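Local coordinates for protein citrate lyase (Yersinia pestis, PDB 3QLL) that is a putative citrate lyase beta subunit, probably a magnesium-dependent lyase of the HpcH/HpaI aldolase family, at residues Q44-L49 with G66-I71; P130-L135 with R159-I164; A184-G189 with N220-I225; D226-D231 with A252-H257. One frame throughout, in Å; residues are numbered along the deposited sequence.

Contact 1 of 4, residues Q44-L49 with G66-I71; sequences QTRSWL and GADVAI
Arg46 and Asp68 supply the ionic part of this contact. The guanidinium meets the carboxylate side-on, their planes only 9° apart: NE reaches Asp68 OD2 at 2.7 Å and NH2 reaches Asp68 OD1 at 3.0 Å, each taken by a syn lone pair. The anti lone pair of OD2 accepts a further bond from the backbone N of Arg46, so one aspartate oxygen is tied to both ends of the same residue and the carboxylate cannot easily turn.

Backbone bonding runs in parallel register. Val69 N donates to Ser47 O, Leu49 N to Val69 O and Ile71 N to Leu49 O, while the strand axes lie 4.7 Å apart at 27°. Just before this pairing, Asp68 N is held by Ser47 OG at 3.0 Å; that hydroxyl is also hydrogen-bonded to Asn265 of helix 261-267.

Apolar packing centres on Trp48. Val69 CG1, swung opposite the backbone N (chi1 178°), stands over the six-membered ring of the Trp48 indole, 4.0 Å from the centroid, in a CH-pi contact. Ile71 CD1 comes to the ring edge instead, 3.7 Å from Trp48 CE3. On the other face of the sheet, Leu49 CB packs against Ala67 CB.

Neighbouring parallel strands of this kind, with Trp48, Val69 and Ile71 turned inward, are the first two staves of a TIM barrel.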
# COMPACT_ATOMS: atom_id res chain seq x y z
N GLN A 44 -20.10 -15.80 8.71
CA GLN A 44 -20.59 -17.05 8.16
C GLN A 44 -20.94 -16.96 6.67
O GLN A 44 -20.86 -17.95 5.96
CB GLN A 44 -21.77 -17.54 8.96
CG GLN A 44 -21.34 -18.26 10.21
CD GLN A 44 -22.41 -18.22 11.30
OE1 GLN A 44 -23.51 -17.71 11.08
NE2 GLN A 44 -22.07 -18.73 12.48
N THR A 45 -21.39 -15.79 6.24
CA THR A 45 -21.82 -15.57 4.85
C THR A 45 -20.64 -15.67 3.87
O THR A 45 -19.50 -15.27 4.20
CB THR A 45 -22.50 -14.18 4.66
OG1 THR A 45 -21.53 -13.14 4.58
CG2 THR A 45 -23.53 -13.92 5.77
N ARG A 46 -20.90 -16.21 2.68
CA ARG A 46 -19.86 -16.43 1.68
C ARG A 46 -20.24 -15.70 0.39
O ARG A 46 -19.36 -15.19 -0.33
CB ARG A 46 -19.69 -17.92 1.38
CG ARG A 46 -19.35 -18.78 2.57
CD ARG A 46 -19.80 -20.21 2.39
NE ARG A 46 -21.23 -20.30 2.14
CZ ARG A 46 -21.87 -21.43 1.82
NH1 ARG A 46 -21.20 -22.58 1.72
NH2 ARG A 46 -23.19 -21.41 1.60
N SER A 47 -21.54 -15.72 0.06
CA SER A 47 -22.05 -15.14 -1.18
C SER A 47 -23.08 -14.04 -0.95
O SER A 47 -24.06 -14.22 -0.24
CB SER A 47 -22.67 -16.24 -2.07
OG SER A 47 -23.45 -17.15 -1.31
N TRP A 48 -22.87 -12.91 -1.59
CA TRP A 48 -23.83 -11.82 -1.58
C TRP A 48 -24.31 -11.52 -3.00
O TRP A 48 -23.52 -11.09 -3.84
CB TRP A 48 -23.21 -10.55 -0.97
CG TRP A 48 -22.89 -10.70 0.47
CD1 TRP A 48 -22.02 -11.60 1.03
CD2 TRP A 48 -23.40 -9.92 1.55
NE1 TRP A 48 -21.97 -11.43 2.38
CE2 TRP A 48 -22.79 -10.40 2.74
CE3 TRP A 48 -24.29 -8.84 1.63
CZ2 TRP A 48 -23.07 -9.86 4.00
CZ3 TRP A 48 -24.58 -8.31 2.89
CH2 TRP A 48 -23.96 -8.81 4.05
N LEU A 49 -25.59 -11.74 -3.26
CA LEU A 49 -26.11 -11.61 -4.62
C LEU A 49 -26.91 -10.33 -4.79
O LEU A 49 -27.94 -10.15 -4.13
CB LEU A 49 -26.98 -12.80 -4.98
CG LEU A 49 -27.58 -12.82 -6.39
CD1 LEU A 49 -26.57 -12.83 -7.57
CD2 LEU A 49 -28.50 -14.02 -6.42
N GLY A 66 -27.98 -21.00 -4.51
CA GLY A 66 -28.52 -20.43 -3.28
C GLY A 66 -27.63 -19.41 -2.55
O GLY A 66 -26.84 -19.79 -1.68
N ALA A 67 -27.81 -18.12 -2.83
CA ALA A 67 -26.97 -17.11 -2.20
C ALA A 67 -27.17 -17.07 -0.69
O ALA A 67 -28.26 -17.24 -0.20
CB ALA A 67 -27.24 -15.74 -2.80
N ASP A 68 -26.09 -16.79 0.05
CA ASP A 68 -26.23 -16.72 1.50
C ASP A 68 -26.96 -15.47 1.92
O ASP A 68 -27.72 -15.48 2.88
CB ASP A 68 -24.85 -16.78 2.17
CG ASP A 68 -24.27 -18.18 2.17
OD1 ASP A 68 -25.05 -19.14 2.03
OD2 ASP A 68 -23.03 -18.34 2.24
N VAL A 69 -26.76 -14.40 1.17
CA VAL A 69 -27.48 -13.16 1.40
C VAL A 69 -27.87 -12.60 0.04
O VAL A 69 -27.03 -12.49 -0.86
CB VAL A 69 -26.60 -12.10 2.13
CG1 VAL A 69 -27.35 -10.79 2.32
CG2 VAL A 69 -26.05 -12.64 3.46
N ALA A 70 -29.13 -12.20 -0.07
CA ALA A 70 -29.63 -11.52 -1.26
C ALA A 70 -29.63 -10.02 -1.02
O ALA A 70 -30.09 -9.53 0.03
CB ALA A 70 -31.04 -12.02 -1.62
N ILE A 71 -29.13 -9.28 -2.00
CA ILE A 71 -29.16 -7.83 -1.93
C ILE A 71 -30.13 -7.22 -2.94
O ILE A 71 -29.85 -7.16 -4.14
CB ILE A 71 -27.79 -7.23 -2.17
CG1 ILE A 71 -26.73 -7.97 -1.36
CG2 ILE A 71 -27.81 -5.73 -1.84
CD1 ILE A 71 -25.34 -7.42 -1.60

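Contact 2 of 4, residues P130-L135 with R159-I164; sequences PDYLVL and RLIGII
Ile161 fits beside two side chains of strand 132-135, Tyr132 and Val134, all three on one face of the sheet. Its CG1 branch, set beside the backbone N (chi1 -58°), reaches back to the tyrosine ring, with CG1 3.9 Å from Tyr132 CD1. The ring is met at a slant. Val134 runs alongside Ile161 and points the same way, its CG2 4.0 Å from Ile161 CB. The other valine branch fits the next step of the opposing strand: Val134 CG1 lies 3.8 Å from Ile163 CD1, so the two methyls of Val134 are divided between Ile161 and Ile163, two residues apart on that strand.

The opposite face is filled by leucines. The end of Leu160 leans toward strand 132-135, bringing CD2 to 3.9 Å from Leu133 CB. Leu135 is paired with Gly162, which offers no side chain.

These shapes are kept in step by five backbone bonds, from Arg159 N to Asp131 O at one end to Ile163 N to Leu135 O at the other. The central one, Ile161 N to Leu133 O, measures 3.0 Å and is nearly straight at 171°. Strand axes 4.6 Å apart and inclined by 23° show the twist of a parallel pair.

Strand 104-107 adjoins 132-135 and strand 183-188 adjoins 159-164. Leu133, Leu135 and Leu160 pack on Leu147 of helix 141-150, the outer layer, whereas Tyr132 turns inward to meet the Trp48 ring and Val134 and Ile163 touch Arg107, predicted to bind substrate.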
# COMPACT_ATOMS: atom_id res chain seq x y z
N PRO A 130 -34.48 -3.84 6.26
CA PRO A 130 -33.75 -5.07 5.93
C PRO A 130 -32.80 -5.43 7.05
O PRO A 130 -32.53 -4.58 7.90
CB PRO A 130 -32.95 -4.68 4.69
CG PRO A 130 -32.66 -3.21 4.92
CD PRO A 130 -33.92 -2.66 5.57
N ASP A 131 -32.30 -6.66 7.04
CA ASP A 131 -31.28 -7.03 8.00
C ASP A 131 -29.98 -6.27 7.78
O ASP A 131 -29.25 -6.01 8.72
CB ASP A 131 -31.02 -8.54 7.93
CG ASP A 131 -32.29 -9.34 8.01
OD1 ASP A 131 -32.96 -9.25 9.05
OD2 ASP A 131 -32.64 -10.01 7.01
N TYR A 132 -29.67 -5.97 6.52
CA TYR A 132 -28.47 -5.27 6.13
C TYR A 132 -28.84 -4.11 5.25
O TYR A 132 -29.52 -4.29 4.25
CB TYR A 132 -27.49 -6.18 5.40
CG TYR A 132 -26.94 -7.29 6.24
CD1 TYR A 132 -26.00 -7.03 7.24
CD2 TYR A 132 -27.38 -8.59 6.06
CE1 TYR A 132 -25.50 -8.05 8.01
CE2 TYR A 132 -26.89 -9.63 6.83
CZ TYR A 132 -25.95 -9.35 7.81
OH TYR A 132 -25.47 -10.40 8.56
N LEU A 133 -28.39 -2.92 5.62
CA LEU A 133 -28.53 -1.77 4.77
C LEU A 133 -27.19 -1.52 4.10
O LEU A 133 -26.21 -1.24 4.76
CB LEU A 133 -28.94 -0.55 5.59
CG LEU A 133 -29.31 0.59 4.64
CD1 LEU A 133 -30.40 0.11 3.67
CD2 LEU A 133 -29.72 1.84 5.36
N VAL A 134 -27.14 -1.65 2.78
CA VAL A 134 -25.89 -1.52 2.04
C VAL A 134 -25.78 -0.12 1.44
O VAL A 134 -26.63 0.31 0.67
CB VAL A 134 -25.78 -2.60 0.91
CG1 VAL A 134 -24.45 -2.51 0.18
CG2 VAL A 134 -25.97 -3.99 1.49
N LEU A 135 -24.78 0.63 1.88
CA LEU A 135 -24.61 2.01 1.47
C LEU A 135 -23.48 2.16 0.44
O LEU A 135 -22.31 1.92 0.76
CB LEU A 135 -24.32 2.89 2.68
CG LEU A 135 -24.14 4.36 2.31
CD1 LEU A 135 -25.51 4.91 1.88
CD2 LEU A 135 -23.49 5.17 3.46
N ARG A 159 -28.27 -3.85 10.64
CA ARG A 159 -26.84 -3.66 10.56
C ARG A 159 -26.44 -3.06 9.23
O ARG A 159 -27.22 -3.14 8.26
CB ARG A 159 -26.11 -4.98 10.84
CG ARG A 159 -26.26 -5.44 12.27
CD ARG A 159 -25.40 -6.67 12.53
NE ARG A 159 -23.97 -6.35 12.56
CZ ARG A 159 -23.32 -5.96 13.64
NH1 ARG A 159 -23.98 -5.80 14.78
NH2 ARG A 159 -22.00 -5.70 13.58
N LEU A 160 -25.26 -2.44 9.20
CA LEU A 160 -24.81 -1.71 8.03
C LEU A 160 -23.72 -2.44 7.27
O LEU A 160 -22.92 -3.17 7.84
CB LEU A 160 -24.31 -0.31 8.41
CG LEU A 160 -25.27 0.54 9.22
CD1 LEU A 160 -24.68 1.92 9.48
CD2 LEU A 160 -26.58 0.61 8.46
N ILE A 161 -23.71 -2.25 5.96
CA ILE A 161 -22.60 -2.65 5.13
C ILE A 161 -22.18 -1.45 4.28
O ILE A 161 -23.01 -0.91 3.53
CB ILE A 161 -22.98 -3.82 4.17
CG1 ILE A 161 -23.48 -5.03 4.95
CG2 ILE A 161 -21.80 -4.19 3.29
CD1 ILE A 161 -22.43 -5.72 5.79
N GLY A 162 -20.92 -1.05 4.35
CA GLY A 162 -20.43 0.06 3.54
C GLY A 162 -19.74 -0.46 2.28
O GLY A 162 -19.19 -1.57 2.29
N ILE A 163 -19.85 0.27 1.18
CA ILE A 163 -19.09 -0.08 -0.03
C ILE A 163 -17.94 0.91 -0.21
O ILE A 163 -18.16 2.12 -0.33
CB ILE A 163 -19.96 -0.08 -1.30
CG1 ILE A 163 -21.12 -1.05 -1.15
CG2 ILE A 163 -19.12 -0.39 -2.55
CD1 ILE A 163 -21.99 -1.11 -2.39
N ILE A 164 -16.72 0.38 -0.30
CA ILE A 164 -15.56 1.17 -0.59
C ILE A 164 -15.29 1.10 -2.10
O ILE A 164 -14.80 0.11 -2.60
CB ILE A 164 -14.35 0.66 0.22
CG1 ILE A 164 -14.73 0.62 1.71
CG2 ILE A 164 -13.13 1.55 0.11
CD1 ILE A 164 -14.90 2.00 2.36

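Contact 3 of 4, residues A184-G189 with N220-I225; sequences AGLIFG and NGIPAI
Ile187 and Ile225 lean across each other on one face of the sheet. The valley between the two branches of Ile225 receives Ile187 CG1, which lies 3.8 Å from Ile225 CB and equally near Ile225 CD1. Both residues place CG1 beside the backbone N (chi1 -61° and -54°), and the two CB atoms sit opposite one another in a parallel bridge with CA atoms 4.4 Å apart.

Leu186 points to the other face, where its CG approaches Ile222 CD1 at 4.2 Å. Ile222 itself comes over the backbone of Ala184 and Gly185, with CB 3.9 Å from Gly185 N. The Pro223 ring lies against the same piece of strand, its CD 3.1 Å from Ala184 O. Gly185 is fully extended (phi 159°), and its CA lies against Pro223 O in a CA-H...O contact.

Three backbone bonds fix this arrangement: Leu186 N to Pro223 O, long at 3.3 Å, then Ile225 N to Leu186 O at 2.7 Å and Phe188 N to Ile225 O.

Helix 203-220 fills most of the connection and ends in a Schellman motif at Gly221; Leu186 and Phe188 pack against its Leu213. Strand, helices and parallel neighbouring strand, with the helix outside, make the beta-alpha-beta crossover typical of a TIM barrel.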
# COMPACT_ATOMS: atom_id res chain seq x y z
N ALA A 184 -21.19 -4.10 9.88
CA ALA A 184 -21.03 -5.55 9.93
C ALA A 184 -20.13 -6.12 8.83
O ALA A 184 -19.92 -7.31 8.76
CB ALA A 184 -22.40 -6.24 9.88
N GLY A 185 -19.56 -5.25 8.02
CA GLY A 185 -18.73 -5.67 6.90
C GLY A 185 -18.61 -4.58 5.85
O GLY A 185 -19.41 -3.63 5.80
N LEU A 186 -17.58 -4.70 5.02
CA LEU A 186 -17.37 -3.79 3.91
C LEU A 186 -17.22 -4.58 2.58
O LEU A 186 -16.46 -5.55 2.50
CB LEU A 186 -16.13 -2.95 4.16
CG LEU A 186 -16.22 -1.93 5.30
CD1 LEU A 186 -14.86 -1.28 5.52
CD2 LEU A 186 -17.31 -0.85 5.00
N ILE A 187 -17.89 -4.10 1.55
CA ILE A 187 -17.77 -4.64 0.22
C ILE A 187 -16.77 -3.77 -0.59
O ILE A 187 -16.74 -2.55 -0.43
CB ILE A 187 -19.15 -4.69 -0.51
CG1 ILE A 187 -20.12 -5.59 0.25
CG2 ILE A 187 -19.00 -5.17 -1.94
CD1 ILE A 187 -21.55 -5.47 -0.21
N PHE A 188 -15.89 -4.40 -1.35
CA PHE A 188 -15.00 -3.69 -2.27
C PHE A 188 -15.74 -3.40 -3.55
O PHE A 188 -16.37 -4.29 -4.13
CB PHE A 188 -13.78 -4.53 -2.60
CG PHE A 188 -12.74 -3.82 -3.44
CD1 PHE A 188 -12.21 -2.59 -3.04
CD2 PHE A 188 -12.25 -4.41 -4.60
CE1 PHE A 188 -11.22 -1.95 -3.79
CE2 PHE A 188 -11.25 -3.76 -5.37
CZ PHE A 188 -10.74 -2.54 -4.96
N GLY A 189 -15.68 -2.17 -4.02
CA GLY A 189 -16.31 -1.90 -5.31
C GLY A 189 -15.23 -1.72 -6.39
O GLY A 189 -14.87 -0.58 -6.72
N ASN A 220 -11.14 -4.30 12.84
CA ASN A 220 -12.39 -3.93 13.47
C ASN A 220 -13.34 -5.10 13.68
O ASN A 220 -14.49 -4.92 14.13
CB ASN A 220 -13.08 -2.80 12.67
CG ASN A 220 -12.40 -1.49 12.87
OD1 ASN A 220 -12.48 -0.89 13.94
ND2 ASN A 220 -11.65 -1.06 11.86
N GLY A 221 -12.85 -6.30 13.38
CA GLY A 221 -13.59 -7.51 13.65
C GLY A 221 -14.74 -7.71 12.66
O GLY A 221 -15.77 -8.31 13.02
N ILE A 222 -14.61 -7.21 11.43
CA ILE A 222 -15.66 -7.42 10.42
C ILE A 222 -15.11 -8.08 9.15
O ILE A 222 -13.94 -7.88 8.79
CB ILE A 222 -16.37 -6.06 10.03
CG1 ILE A 222 -15.39 -5.10 9.33
CG2 ILE A 222 -17.05 -5.39 11.26
CD1 ILE A 222 -15.92 -3.70 9.12
N PRO A 223 -15.97 -8.80 8.42
CA PRO A 223 -15.51 -9.44 7.19
C PRO A 223 -15.33 -8.43 6.07
O PRO A 223 -16.05 -7.40 6.04
CB PRO A 223 -16.63 -10.40 6.84
CG PRO A 223 -17.83 -9.84 7.48
CD PRO A 223 -17.39 -9.06 8.68
N ALA A 224 -14.34 -8.69 5.21
CA ALA A 224 -14.19 -7.99 3.94
C ALA A 224 -14.91 -8.78 2.87
O ALA A 224 -14.77 -10.01 2.78
CB ALA A 224 -12.75 -7.84 3.59
N ILE A 225 -15.74 -8.11 2.09
CA ILE A 225 -16.45 -8.78 1.03
C ILE A 225 -15.97 -8.34 -0.34
O ILE A 225 -16.13 -7.18 -0.70
CB ILE A 225 -17.95 -8.55 1.14
CG1 ILE A 225 -18.44 -8.94 2.54
CG2 ILE A 225 -18.68 -9.33 0.05
CD1 ILE A 225 -19.74 -8.29 2.91

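Contact 4 of 4, residues D226-D231 with A252-H257; sequences DAPFFD and AKAAIH
The seventh and eighth strands of the TIM barrel meet here, and the chain leaving the seventh continues beside the eighth. Asp226 pairs with Lys253 in a parallel bridge, CA atoms 4.3 Å apart: Asp226 N donates to Ala252 O, and Ala254 N to Asp226 O at 2.8 Å with an almost straight 173° angle.

The two side chains then run side by side in the same direction, both with CG anti to the backbone N. Lys253 stays extended until its last torsion, where a bend (chi4 67°) turns NZ toward Asp226 OD2 at 2.7 Å. This salt bridge comes from above the carboxylate, 56° out of its plane. NZ also donates a hydrogen bond to Ala227 O at 2.7 Å, and a second salt bridge links it to Glu241 of helix 235-248. Asp226 OD1 in turn pairs with Arg210 of helix 203-220.

The backbones stay close as far as Pro228, whose CA meets Ala254 O in a CA-H...O contact; from Phe229 on they separate, and a water links them, accepting from Phe229 N at 3.0 Å and donating to Ala254 O at 2.6 Å. Pro228 packs its CD on Ala254 CB, and its CB lies 3.9 Å from Ile256 CG1. Ile256 CD1 ends near Phe229 O.

Asp226 and Lys253 are both buried, so their charges are probably stabilised by each other and by Arg210 and Glu241. Such a chain of alternating charges would probably keep all four ionised, and the grip on Ala227 O ties the start of the loop to the eighth strand.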
# COMPACT_ATOMS: atom_id res chain seq x y z
N ASP A 226 -15.45 -9.29 -1.12
CA ASP A 226 -14.91 -8.95 -2.42
C ASP A 226 -16.00 -8.50 -3.42
O ASP A 226 -17.18 -8.91 -3.34
CB ASP A 226 -14.10 -10.12 -3.00
CG ASP A 226 -13.22 -9.69 -4.19
OD1 ASP A 226 -12.87 -8.47 -4.29
OD2 ASP A 226 -12.88 -10.57 -5.00
N ALA A 227 -15.53 -7.67 -4.36
CA ALA A 227 -16.28 -7.21 -5.50
C ALA A 227 -16.83 -8.36 -6.31
O ALA A 227 -16.28 -9.47 -6.29
CB ALA A 227 -15.39 -6.31 -6.37
N PRO A 228 -17.94 -8.11 -7.02
CA PRO A 228 -18.45 -9.09 -7.98
C PRO A 228 -17.52 -9.22 -9.18
O PRO A 228 -16.93 -8.21 -9.61
CB PRO A 228 -19.80 -8.50 -8.43
CG PRO A 228 -19.72 -7.04 -8.11
CD PRO A 228 -18.78 -6.89 -6.94
N PHE A 229 -17.44 -10.41 -9.76
CA PHE A 229 -16.67 -10.60 -10.98
C PHE A 229 -17.63 -10.37 -12.11
O PHE A 229 -18.71 -10.96 -12.15
CB PHE A 229 -16.10 -12.02 -11.03
CG PHE A 229 -15.16 -12.27 -12.18
CD1 PHE A 229 -13.88 -11.75 -12.21
CD2 PHE A 229 -15.55 -13.11 -13.23
CE1 PHE A 229 -13.02 -12.00 -13.29
CE2 PHE A 229 -14.71 -13.37 -14.31
CZ PHE A 229 -13.44 -12.81 -14.34
N PHE A 230 -17.21 -9.54 -13.06
CA PHE A 230 -18.07 -9.06 -14.15
C PHE A 230 -18.47 -10.16 -15.17
O PHE A 230 -19.65 -10.28 -15.50
CB PHE A 230 -17.41 -7.87 -14.89
CG PHE A 230 -16.18 -8.25 -15.71
CD1 PHE A 230 -15.07 -8.83 -15.10
CD2 PHE A 230 -16.14 -8.04 -17.08
CE1 PHE A 230 -13.95 -9.19 -15.84
CE2 PHE A 230 -15.02 -8.39 -17.83
CZ PHE A 230 -13.92 -8.97 -17.21
N ASP A 231 -17.49 -10.87 -15.73
CA ASP A 231 -17.77 -11.84 -16.79
C ASP A 231 -18.46 -13.11 -16.25
O ASP A 231 -17.83 -14.00 -15.66
CB ASP A 231 -16.47 -12.20 -17.51
CG ASP A 231 -16.68 -12.63 -18.94
OD1 ASP A 231 -17.78 -13.11 -19.27
OD2 ASP A 231 -15.75 -12.43 -19.75
N ALA A 252 -15.80 -13.36 1.97
CA ALA A 252 -16.94 -13.53 1.10
C ALA A 252 -16.74 -12.76 -0.17
O ALA A 252 -15.88 -11.90 -0.24
CB ALA A 252 -18.22 -13.10 1.79
N LYS A 253 -17.61 -13.00 -1.14
CA LYS A 253 -17.53 -12.32 -2.41
C LYS A 253 -18.94 -12.05 -2.98
O LYS A 253 -19.82 -12.91 -2.92
CB LYS A 253 -16.69 -13.15 -3.40
CG LYS A 253 -16.49 -12.55 -4.78
CD LYS A 253 -15.48 -13.37 -5.60
CE LYS A 253 -15.22 -12.76 -6.99
NZ LYS A 253 -14.53 -11.44 -6.93
N ALA A 254 -19.12 -10.85 -3.53
CA ALA A 254 -20.39 -10.48 -4.14
C ALA A 254 -20.57 -11.11 -5.51
O ALA A 254 -19.62 -11.64 -6.12
CB ALA A 254 -20.53 -8.95 -4.24
N ALA A 255 -21.77 -10.99 -6.04
CA ALA A 255 -22.09 -11.66 -7.28
C ALA A 255 -23.18 -10.85 -7.96
O ALA A 255 -23.94 -10.17 -7.30
CB ALA A 255 -22.54 -13.11 -7.03
N ILE A 256 -23.27 -10.97 -9.28
CA ILE A 256 -24.23 -10.17 -10.01
C ILE A 256 -25.06 -11.10 -10.88
O ILE A 256 -25.90 -10.65 -11.65
CB ILE A 256 -23.55 -9.08 -10.89
CG1 ILE A 256 -22.15 -9.52 -11.34
CG2 ILE A 256 -23.43 -7.78 -10.12
CD1 ILE A 256 -22.15 -10.48 -12.49
N HIS A 257 -24.87 -12.41 -10.69
CA HIS A 257 -25.64 -13.43 -11.40
C HIS A 257 -25.63 -14.75 -10.63
O HIS A 257 -24.58 -15.17 -10.14
CB HIS A 257 -25.06 -13.64 -12.81
CG HIS A 257 -25.93 -14.46 -13.71
ND1 HIS A 257 -26.23 -15.78 -13.44
CD2 HIS A 257 -26.57 -14.16 -14.87
CE1 HIS A 257 -27.02 -16.25 -14.40
NE2 HIS A 257 -27.23 -15.29 -15.28
O HOH W 1 -19.10 -12.51 -8.46

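How the contacts relate
Contacts 1 to 3 join neighbouring strands of one parallel barrel; contact 4 starts as a strand pair and runs on into the loop after the seventh strand. Contacts 2, 3 and 4 are buried and contact 1 only partly; contacts 2 and 3 adjoin, because strands 159-164 and 183-188 are neighbours, and both combine backbone bonds with aliphatic packing. Contacts 1 and 4 meet where strand 252-255 closes onto 47-52, Arg46 O lying 2.9 Å from Lys253 N, a probable hydrogen bond. Each adds a salt bridge, and contact 4 alone includes a bridging water. Trp48 draws three contacts together inside the barrel: its CH2 is 3.9 Å from Ile161 CD1, and its CE2 3.7 Å from Ile225 CD1.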